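PDB 5HC6: prenyltransference for protein from Lavandula lanata, which probably catalyses the transfer of prenyl groups between isoprenoid diphosphates, as a plant member of the undecaprenyl diphosphate synthase family. Local coordinates for residues 63-68 / 138-143; 143-148 / 203-208; 186-191 / 209-214. All blocks are in the same frame, centred on the assembly; numbering follows the deposited sequence.

Contact 1 of 3, residues 63-68 / 138-143; sequences WALSPQ and LAVAYG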
loop_
_atom_site.group_PDB
_atom_site.type_symbol
_atom_site.label_atom_id
_atom_site.label_comp_id
_atom_site.label_asym_id
_atom_site.label_seq_id
_atom_site.Cartn_x
_atom_site.Cartn_y
_atom_site.Cartn_z
ATOM N N TRP A 63 9.417 11.121 4.714
ATOM C CA TRP A 63 8.769 11.507 3.456
ATOM C C TRP A 63 8.484 12.948 3.543
ATOM O O TRP A 63 7.558 13.347 4.248
ATOM C CB TRP A 63 7.457 10.788 3.215
ATOM C CG TRP A 63 6.884 10.932 1.813
ATOM C CD1 TRP A 63 7.575 11.053 0.581
ATOM C CD2 TRP A 63 5.517 10.892 1.483
ATOM N NE1 TRP A 63 6.676 11.092 -0.459
ATOM C CE2 TRP A 63 5.412 10.976 0.059
ATOM C CE3 TRP A 63 4.354 10.777 2.238
ATOM C CZ2 TRP A 63 4.199 10.925 -0.584
ATOM C CZ3 TRP A 63 3.150 10.783 1.581
ATOM C CH2 TRP A 63 3.084 10.827 0.181
ATOM N N ALA A 64 9.296 13.717 2.824
ATOM C CA ALA A 64 9.315 15.184 2.920
ATOM C C ALA A 64 8.418 15.855 1.883
ATOM O O ALA A 64 8.005 17.014 2.044
ATOM C CB ALA A 64 10.743 15.671 2.711
ATOM N N LEU A 65 8.200 15.192 0.759
ATOM C CA LEU A 65 7.528 15.867 -0.313
ATOM C C LEU A 65 7.101 14.936 -1.401
ATOM O O LEU A 65 7.924 14.175 -1.925
ATOM C CB LEU A 65 8.448 16.913 -0.902
ATOM C CG LEU A 65 7.648 17.962 -1.672
ATOM C CD1 LEU A 65 6.960 18.905 -0.698
ATOM C CD2 LEU A 65 8.598 18.708 -2.615
ATOM N N SER A 66 5.816 14.984 -1.712
ATOM C CA SER A 66 5.272 14.183 -2.764
ATOM C C SER A 66 5.244 14.978 -4.059
ATOM O O SER A 66 5.362 16.204 -4.017
ATOM C CB SER A 66 3.859 13.774 -2.417
ATOM O OG SER A 66 2.954 14.818 -2.697
ATOM N N PRO A 67 5.062 14.290 -5.211
ATOM C CA PRO A 67 4.939 15.048 -6.479
ATOM C C PRO A 67 3.608 15.808 -6.569
ATOM O O PRO A 67 3.511 16.766 -7.286
ATOM C CB PRO A 67 5.070 13.956 -7.558
ATOM C CG PRO A 67 5.670 12.770 -6.842
ATOM C CD PRO A 67 5.063 12.850 -5.470
ATOM N N GLN A 68 2.608 15.377 -5.812
ATOM C CA GLN A 68 1.338 16.094 -5.702
ATOM C C GLN A 68 1.484 17.357 -4.886
ATOM O O GLN A 68 0.829 18.345 -5.177
ATOM C CB GLN A 68 0.239 15.256 -5.034
ATOM C CG GLN A 68 0.028 13.838 -5.587
ATOM C CD GLN A 68 0.923 12.788 -4.905
ATOM O OE1 GLN A 68 1.721 12.173 -5.567
ATOM N NE2 GLN A 68 0.811 12.622 -3.564
ATOM N N LEU A 138 15.855 10.706 2.950
ATOM C CA LEU A 138 14.875 11.755 2.818
ATOM C C LEU A 138 14.231 11.560 1.461
ATOM O O LEU A 138 14.898 11.568 0.425
ATOM C CB LEU A 138 15.532 13.130 2.917
ATOM C CG LEU A 138 14.515 14.247 3.004
ATOM C CD1 LEU A 138 13.725 14.199 4.306
ATOM C CD2 LEU A 138 15.216 15.575 2.814
ATOM N N ALA A 139 12.942 11.299 1.494
ATOM C CA ALA A 139 12.180 11.035 0.293
ATOM C C ALA A 139 11.538 12.354 -0.114
ATOM O O ALA A 139 10.608 12.846 0.552
ATOM C CB ALA A 139 11.112 9.942 0.541
ATOM N N VAL A 140 12.047 12.930 -1.207
ATOM C CA VAL A 140 11.658 14.270 -1.647
ATOM C C VAL A 140 11.271 14.223 -3.117
ATOM O O VAL A 140 12.026 13.724 -3.945
ATOM C CB VAL A 140 12.799 15.285 -1.544
ATOM C CG1 VAL A 140 12.237 16.641 -1.167
ATOM C CG2 VAL A 140 13.845 14.862 -0.556
ATOM N N ALA A 141 10.081 14.747 -3.432
ATOM C CA ALA A 141 9.502 14.592 -4.746
ATOM C C ALA A 141 9.448 13.090 -5.041
ATOM O O ALA A 141 9.778 12.637 -6.139
ATOM C CB ALA A 141 10.342 15.353 -5.797
ATOM N N TYR A 142 9.050 12.323 -4.035
ATOM C CA TYR A 142 8.897 10.880 -4.153
ATOM C C TYR A 142 7.440 10.517 -4.118
ATOM O O TYR A 142 6.694 10.921 -3.222
ATOM C CB TYR A 142 9.658 10.099 -3.027
ATOM C CG TYR A 142 9.383 8.612 -3.170
ATOM C CD1 TYR A 142 10.147 7.838 -4.027
ATOM C CD2 TYR A 142 8.309 8.006 -2.488
ATOM C CE1 TYR A 142 9.831 6.497 -4.242
ATOM C CE2 TYR A 142 8.022 6.679 -2.648
ATOM C CZ TYR A 142 8.782 5.920 -3.546
ATOM O OH TYR A 142 8.461 4.606 -3.761
ATOM N N GLY A 143 7.072 9.659 -5.039
ATOM C CA GLY A 143 5.794 9.016 -5.063
ATOM C C GLY A 143 5.861 7.555 -5.484
ATOM O O GLY A 143 6.653 7.150 -6.373
#
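Ala139 O is gripped by two backbone N-H groups in a row. Ala64 N donates to Ala139 O at 2.8 Å. Leu65 N adds a weak bond to Ala139 O at 3.4 Å. This double grip marks a beta bulge in the parallel sheet of the fold, where strand 59-65 lies between 135-140 and 15-19. The register slips by one residue between the Trp63-Ala139 and Leu65-Val140 pairs. Past the bulge, Ala141 takes a left-handed helical backbone conformation, and Tyr142 N reaches Leu65 O at 3.0 Å.

Trp63 CD1 touches Ala139 CB, and the indole stacks on Phe203 outside the contact. A sulfate, probably from the crystallisation liquor, lies about 6 Å from the Trp63 side chain. On the side of the sheet where Leu65 and Val140 project, Leu65 CB meets Val140 CG1, and Leu65 also packs on Leu80 and Met81 of helix 74-97. Pro67 CD rests against Tyr142 O. That oxygen has a stronger partner. With CG of Trp63 anti to N (chi1 -168°), the indole N-H is carried past the strand end, and NE1 donates to Tyr142 O at 2.8 Å, only 7° out of the ring plane.

Contact 2 of 3, residues 143-148 / 203-208; sequences GGREDI and FFLWQL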
loop_
_atom_site.group_PDB
_atom_site.type_symbol
_atom_site.label_atom_id
_atom_site.label_comp_id
_atom_site.label_asym_id
_atom_site.label_seq_id
_atom_site.Cartn_x
_atom_site.Cartn_y
_atom_site.Cartn_z
ATOM N N GLY A 143 7.072 9.659 -5.039
ATOM C CA GLY A 143 5.794 9.016 -5.063
ATOM C C GLY A 143 5.861 7.555 -5.484
ATOM O O GLY A 143 6.653 7.150 -6.373
ATOM N N GLY A 144 5.026 6.753 -4.857
ATOM C CA GLY A 144 5.086 5.298 -5.011
ATOM C C GLY A 144 4.727 4.851 -6.394
ATOM O O GLY A 144 5.384 3.945 -6.948
ATOM N N ARG A 145 3.679 5.471 -6.973
ATOM C CA ARG A 145 3.273 5.134 -8.349
ATOM C C ARG A 145 4.368 5.464 -9.313
ATOM O O ARG A 145 4.664 4.689 -10.205
ATOM C CB ARG A 145 2.040 5.929 -8.775
ATOM C CG ARG A 145 0.734 5.508 -8.136
ATOM C CD ARG A 145 0.168 4.378 -8.901
ATOM N NE ARG A 145 -1.130 3.859 -8.426
ATOM C CZ ARG A 145 -2.327 4.215 -8.885
ATOM N NH1 ARG A 145 -2.423 5.190 -9.774
ATOM N NH2 ARG A 145 -3.423 3.591 -8.444
ATOM N N GLU A 146 4.916 6.670 -9.186
ATOM C CA GLU A 146 6.021 7.135 -10.050
ATOM C C GLU A 146 7.258 6.233 -9.964
ATOM O O GLU A 146 7.911 5.936 -10.982
ATOM C CB GLU A 146 6.478 8.520 -9.628
ATOM C CG GLU A 146 5.511 9.623 -10.003
ATOM C CD GLU A 146 4.272 9.780 -9.098
ATOM O OE1 GLU A 146 4.069 9.091 -8.057
ATOM O OE2 GLU A 146 3.477 10.643 -9.437
ATOM N N ASP A 147 7.600 5.803 -8.754
ATOM C CA ASP A 147 8.706 4.832 -8.558
ATOM C C ASP A 147 8.439 3.566 -9.337
ATOM O O ASP A 147 9.288 3.099 -10.053
ATOM C CB ASP A 147 8.805 4.512 -7.093
ATOM C CG ASP A 147 10.097 3.859 -6.701
ATOM O OD1 ASP A 147 11.016 3.655 -7.552
ATOM O OD2 ASP A 147 10.161 3.508 -5.498
ATOM N N ILE A 148 7.259 2.974 -9.201
ATOM C CA ILE A 148 6.968 1.777 -9.923
ATOM C C ILE A 148 7.026 2.030 -11.459
ATOM O O ILE A 148 7.525 1.181 -12.206
ATOM C CB ILE A 148 5.614 1.273 -9.555
ATOM C CG1 ILE A 148 5.618 0.710 -8.126
ATOM C CG2 ILE A 148 5.180 0.162 -10.467
ATOM C CD1 ILE A 148 4.248 0.474 -7.572
ATOM N N PHE A 203 2.639 7.493 -1.122
ATOM C CA PHE A 203 4.005 7.137 -0.639
ATOM C C PHE A 203 4.365 5.790 -1.235
ATOM O O PHE A 203 3.841 5.414 -2.291
ATOM C CB PHE A 203 4.004 7.136 0.906
ATOM C CG PHE A 203 5.390 7.055 1.549
ATOM C CD1 PHE A 203 6.529 7.551 0.919
ATOM C CD2 PHE A 203 5.534 6.477 2.805
ATOM C CE1 PHE A 203 7.756 7.463 1.485
ATOM C CE2 PHE A 203 6.774 6.422 3.411
ATOM C CZ PHE A 203 7.886 6.917 2.742
ATOM N N PHE A 204 5.236 5.035 -0.576
ATOM C CA PHE A 204 5.590 3.721 -1.037
ATOM C C PHE A 204 4.354 2.908 -1.301
ATOM O O PHE A 204 3.387 2.886 -0.492
ATOM C CB PHE A 204 6.328 2.937 0.070
ATOM C CG PHE A 204 7.706 3.449 0.401
ATOM C CD1 PHE A 204 8.588 3.835 -0.595
ATOM C CD2 PHE A 204 8.128 3.510 1.707
ATOM C CE1 PHE A 204 9.869 4.274 -0.294
ATOM C CE2 PHE A 204 9.437 3.932 2.027
ATOM C CZ PHE A 204 10.321 4.296 1.009
ATOM N N LEU A 205 4.441 2.085 -2.343
ATOM C CA LEU A 205 3.389 1.106 -2.632
ATOM C C LEU A 205 3.948 -0.299 -2.767
ATOM O O LEU A 205 3.613 -1.207 -2.009
ATOM C CB LEU A 205 2.737 1.558 -3.923
ATOM C CG LEU A 205 1.532 2.519 -3.901
ATOM C CD1 LEU A 205 1.021 3.135 -2.614
ATOM C CD2 LEU A 205 1.589 3.476 -5.057
ATOM N N TRP A 206 4.833 -0.490 -3.736
ATOM C CA TRP A 206 5.538 -1.754 -3.898
ATOM C C TRP A 206 6.200 -2.224 -2.554
ATOM O O TRP A 206 6.238 -3.387 -2.203
ATOM C CB TRP A 206 6.645 -1.555 -4.955
ATOM C CG TRP A 206 7.577 -2.741 -4.965
ATOM C CD1 TRP A 206 8.641 -2.948 -4.144
ATOM C CD2 TRP A 206 7.488 -3.890 -5.820
ATOM N NE1 TRP A 206 9.207 -4.164 -4.421
ATOM C CE2 TRP A 206 8.526 -4.763 -5.445
ATOM C CE3 TRP A 206 6.620 -4.271 -6.866
ATOM C CZ2 TRP A 206 8.726 -5.995 -6.079
ATOM C CZ3 TRP A 206 6.818 -5.484 -7.497
ATOM C CH2 TRP A 206 7.864 -6.340 -7.093
ATOM N N GLN A 207 6.756 -1.282 -1.845
ATOM C CA GLN A 207 7.532 -1.548 -0.630
ATOM C C GLN A 207 6.722 -1.939 0.581
ATOM O O GLN A 207 7.309 -2.370 1.576
ATOM C CB GLN A 207 8.362 -0.302 -0.292
ATOM C CG GLN A 207 9.381 -0.011 -1.378
ATOM C CD GLN A 207 8.962 0.893 -2.512
ATOM O OE1 GLN A 207 7.799 1.330 -2.645
ATOM N NE2 GLN A 207 9.945 1.183 -3.383
ATOM N N LEU A 208 5.386 -1.956 0.478
ATOM C CA LEU A 208 4.573 -2.110 1.708
ATOM C C LEU A 208 3.721 -3.394 1.967
ATOM O O LEU A 208 2.779 -3.357 2.799
ATOM C CB LEU A 208 3.615 -0.923 1.812
ATOM C CG LEU A 208 4.230 0.468 1.847
ATOM C CD1 LEU A 208 3.064 1.442 2.036
ATOM C CD2 LEU A 208 5.252 0.644 2.959
HETATM O O HOH W 1 6.096 2.057 -4.746
#
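Gly143, the N-cap, and Gly144 bring the start of helix 144-160 against the backbone of Phe203 and Phe204. At Gly144 the lack of a side chain lets the backbones come close: its CA makes a C-H...O contact with Phe203 O at 3.0 Å. Gly144 O accepts from water 1, which also donates to Gln207 OE1 and accepts from Leu205 N at 2.9 Å. The water ties the first helical turn to the Leu205 backbone and the Gln207 side chain.

Arg145 lays its CG against Leu205 CD2 at 3.8 Å. Its guanidinium runs on to Glu171 and the Trp206 carbonyl of the second subunit. Asp147 has CG anti to N (chi1 -164°), which turns the carboxylate toward Gln207. Gln207 NE2 donates to Asp147 OD2 at 3.2 Å, on the syn side but 31° out of the carboxylate plane. Gln207 NE2 also bonds Thr180 OG1, Asp147 OD2 also bonds Tyr142 OH, and Asp147 OD1 takes Met179 N. Ile148 crosses Trp206 at about a right angle, CG1 to CB 4.0 Å, and its CD1 reaches Leu205 CB. The arrangement is a helix N-terminus docked on the type I turn 205-208, at the interface with the second subunit.

Contact 3 of 3, residues 186-191 / 209-214; sequences PSPDLL and PFTEFY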
loop_
_atom_site.group_PDB
_atom_site.type_symbol
_atom_site.label_atom_id
_atom_site.label_comp_id
_atom_site.label_asym_id
_atom_site.label_seq_id
_atom_site.Cartn_x
_atom_site.Cartn_y
_atom_site.Cartn_z
ATOM N N PRO A 186 14.672 -2.278 1.587
ATOM C CA PRO A 186 13.742 -1.358 0.887
ATOM C C PRO A 186 12.347 -1.316 1.469
ATOM O O PRO A 186 11.680 -0.293 1.487
ATOM C CB PRO A 186 13.673 -1.936 -0.532
ATOM C CG PRO A 186 13.984 -3.372 -0.377
ATOM C CD PRO A 186 15.043 -3.412 0.711
ATOM N N SER A 187 11.932 -2.454 1.979
ATOM C CA SER A 187 10.624 -2.581 2.493
ATOM C C SER A 187 10.540 -2.181 4.008
ATOM O O SER A 187 11.075 -2.809 4.866
ATOM C CB SER A 187 10.133 -3.993 2.154
ATOM O OG SER A 187 9.045 -4.215 2.996
ATOM N N PRO A 188 9.838 -1.110 4.331
ATOM C CA PRO A 188 9.727 -0.826 5.761
ATOM C C PRO A 188 9.066 -1.895 6.581
ATOM O O PRO A 188 8.065 -2.477 6.164
ATOM C CB PRO A 188 8.900 0.446 5.830
ATOM C CG PRO A 188 8.339 0.620 4.508
ATOM C CD PRO A 188 9.148 -0.121 3.501
ATOM N N ASP A 189 9.592 -2.118 7.776
ATOM C CA ASP A 189 8.950 -3.035 8.704
ATOM C C ASP A 189 7.799 -2.331 9.363
ATOM O O ASP A 189 6.802 -2.959 9.727
ATOM C CB ASP A 189 9.943 -3.460 9.752
ATOM C CG ASP A 189 11.126 -4.121 9.124
ATOM O OD1 ASP A 189 10.927 -5.276 8.720
ATOM O OD2 ASP A 189 12.195 -3.493 8.993
ATOM N N LEU A 190 7.946 -1.028 9.515
ATOM C CA LEU A 190 6.984 -0.201 10.297
ATOM C C LEU A 190 6.783 1.125 9.579
ATOM O O LEU A 190 7.753 1.743 9.215
ATOM C CB LEU A 190 7.546 0.118 11.664
ATOM C CG LEU A 190 6.789 1.104 12.541
ATOM C CD1 LEU A 190 5.414 0.598 12.857
ATOM C CD2 LEU A 190 7.590 1.313 13.811
ATOM N N LEU A 191 5.538 1.539 9.358
ATOM C CA LEU A 191 5.255 2.776 8.691
ATOM C C LEU A 191 4.449 3.577 9.672
ATOM O O LEU A 191 3.413 3.126 10.125
ATOM C CB LEU A 191 4.433 2.549 7.438
ATOM C CG LEU A 191 3.886 3.841 6.799
ATOM C CD1 LEU A 191 4.980 4.639 6.126
ATOM C CD2 LEU A 191 2.843 3.486 5.765
ATOM N N PRO A 209 4.007 -4.508 1.282
ATOM C CA PRO A 209 3.094 -5.613 1.368
ATOM C C PRO A 209 2.929 -6.203 2.753
ATOM O O PRO A 209 1.855 -6.680 3.041
ATOM C CB PRO A 209 3.718 -6.648 0.439
ATOM C CG PRO A 209 5.174 -6.335 0.471
ATOM C CD PRO A 209 5.176 -4.850 0.451
ATOM N N PHE A 210 3.978 -6.162 3.573
ATOM C CA PHE A 210 3.922 -6.679 4.939
ATOM C C PHE A 210 4.247 -5.711 6.011
ATOM O O PHE A 210 4.224 -6.078 7.150
ATOM C CB PHE A 210 4.765 -7.959 5.099
ATOM C CG PHE A 210 4.247 -9.054 4.256
ATOM C CD1 PHE A 210 3.102 -9.742 4.649
ATOM C CD2 PHE A 210 4.800 -9.296 3.001
ATOM C CE1 PHE A 210 2.566 -10.747 3.850
ATOM C CE2 PHE A 210 4.269 -10.286 2.202
ATOM C CZ PHE A 210 3.160 -10.999 2.620
ATOM N N THR A 211 4.456 -4.455 5.670
ATOM C CA THR A 211 4.760 -3.490 6.683
ATOM C C THR A 211 3.591 -3.247 7.676
ATOM O O THR A 211 2.421 -3.253 7.334
ATOM C CB THR A 211 5.299 -2.173 6.109
ATOM O OG1 THR A 211 4.398 -1.111 6.316
ATOM C CG2 THR A 211 5.715 -2.272 4.722
ATOM N N GLU A 212 3.935 -3.100 8.939
ATOM C CA GLU A 212 2.947 -2.734 9.953
ATOM C C GLU A 212 2.689 -1.246 9.869
ATOM O O GLU A 212 3.629 -0.432 9.850
ATOM C CB GLU A 212 3.476 -3.062 11.353
ATOM C CG GLU A 212 3.720 -4.563 11.593
ATOM C CD GLU A 212 2.427 -5.359 11.708
ATOM O OE1 GLU A 212 1.410 -4.758 12.068
ATOM O OE2 GLU A 212 2.407 -6.565 11.424
ATOM N N PHE A 213 1.420 -0.882 9.870
ATOM C CA PHE A 213 1.047 0.490 9.920
ATOM C C PHE A 213 0.764 0.970 11.345
ATOM O O PHE A 213 0.173 0.256 12.092
ATOM C CB PHE A 213 -0.203 0.660 9.094
ATOM C CG PHE A 213 -0.047 0.297 7.639
ATOM C CD1 PHE A 213 1.142 0.427 6.993
ATOM C CD2 PHE A 213 -1.109 -0.218 6.950
ATOM C CE1 PHE A 213 1.249 0.133 5.645
ATOM C CE2 PHE A 213 -1.015 -0.531 5.615
ATOM C CZ PHE A 213 0.162 -0.346 4.949
ATOM N N TYR A 214 1.172 2.198 11.682
ATOM C CA TYR A 214 0.877 2.826 12.959
ATOM C C TYR A 214 0.419 4.237 12.693
ATOM O O TYR A 214 1.162 5.042 12.137
ATOM C CB TYR A 214 2.132 2.861 13.816
ATOM C CG TYR A 214 2.015 3.580 15.153
ATOM C CD1 TYR A 214 1.472 2.950 16.275
ATOM C CD2 TYR A 214 2.425 4.884 15.274
ATOM C CE1 TYR A 214 1.379 3.622 17.493
ATOM C CE2 TYR A 214 2.311 5.573 16.459
ATOM C CZ TYR A 214 1.821 4.931 17.575
ATOM O OH TYR A 214 1.735 5.647 18.742
HETATM O O HOH W 2 6.608 -4.967 3.236
#
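Leu191 is bonded through both its N-H and its C=O to the one neighbouring strand. Leu191 N donates to Glu212 O at 2.8 Å, and Leu191 O accepts from Tyr214 N at 2.9 Å. This is the regular, tight part of the contact: two parallel strands, 190-193 and 212-215, in register from Leu190-Glu212 to Leu191-Phe213. The pairing starts one bond earlier, where Glu212 N reaches Asp189 O at 3.0 Å.

Side chains follow the sheet. Leu191 CD2 comes obliquely to the Phe213 ring at CD1 and CE1, 3.7 Å from CD1. On the other face Leu190 and Tyr214 lie side by side and point the same way, with Leu190 CD1 4.1 Å from Tyr214 CB. With CG of Tyr214 anti to N (chi1 176°), the ring runs out against helix 225-237. Thr211 also belongs to this close part. It is modelled too near Pro188 O, so the fine placement of its side chain is doubtful. Its OG1 is buried with no partner in the model.

Toward Ser187 and Phe210 the segments draw apart and the packing loosens. Water 2 lies between them, 2.6 Å from Ser187 OG and accepting from Phe210 N at 2.9 Å. Ser187 OG also bonds Gln207 O. The Phe210 ring is exposed to the outside of the subunit and packs on Gln68 of the second subunit.

Glu212 turns its carboxylate away from the partner strand. Its oxygens make salt bridges to Arg238 and to Arg199 of the second subunit. The chemistry is thus divided: backbone bonds and apolar side chains join the last two strands of the sheet, while the charged end of Glu212 is left for links to Arg238, just after helix 225-237, and to the second subunit.

How the contacts relate
Contacts 1 and 3 lie in the same six-stranded parallel sheet, with centres about 17 Å apart and nearest atoms about 7 Å apart. Contact 1 joins strands 59-65 and 135-140, and contact 3 joins 190-193 and 212-215. Strand 15-19 runs between the two pairs. Contact 2 bridges them, its centre about 11 Å from contact 1 and 12 Å from contact 3. It shares Gly143 with contact 1 and touches both. Its loop leads directly into segment 209-214. Contact 1 closes before the others open, while contacts 2 and 3 alternate along the chain. Contacts 2 and 3 reach the second subunit at several residues, contact 1 at Gln68, so this edge of the sheet lies at the subunit interface.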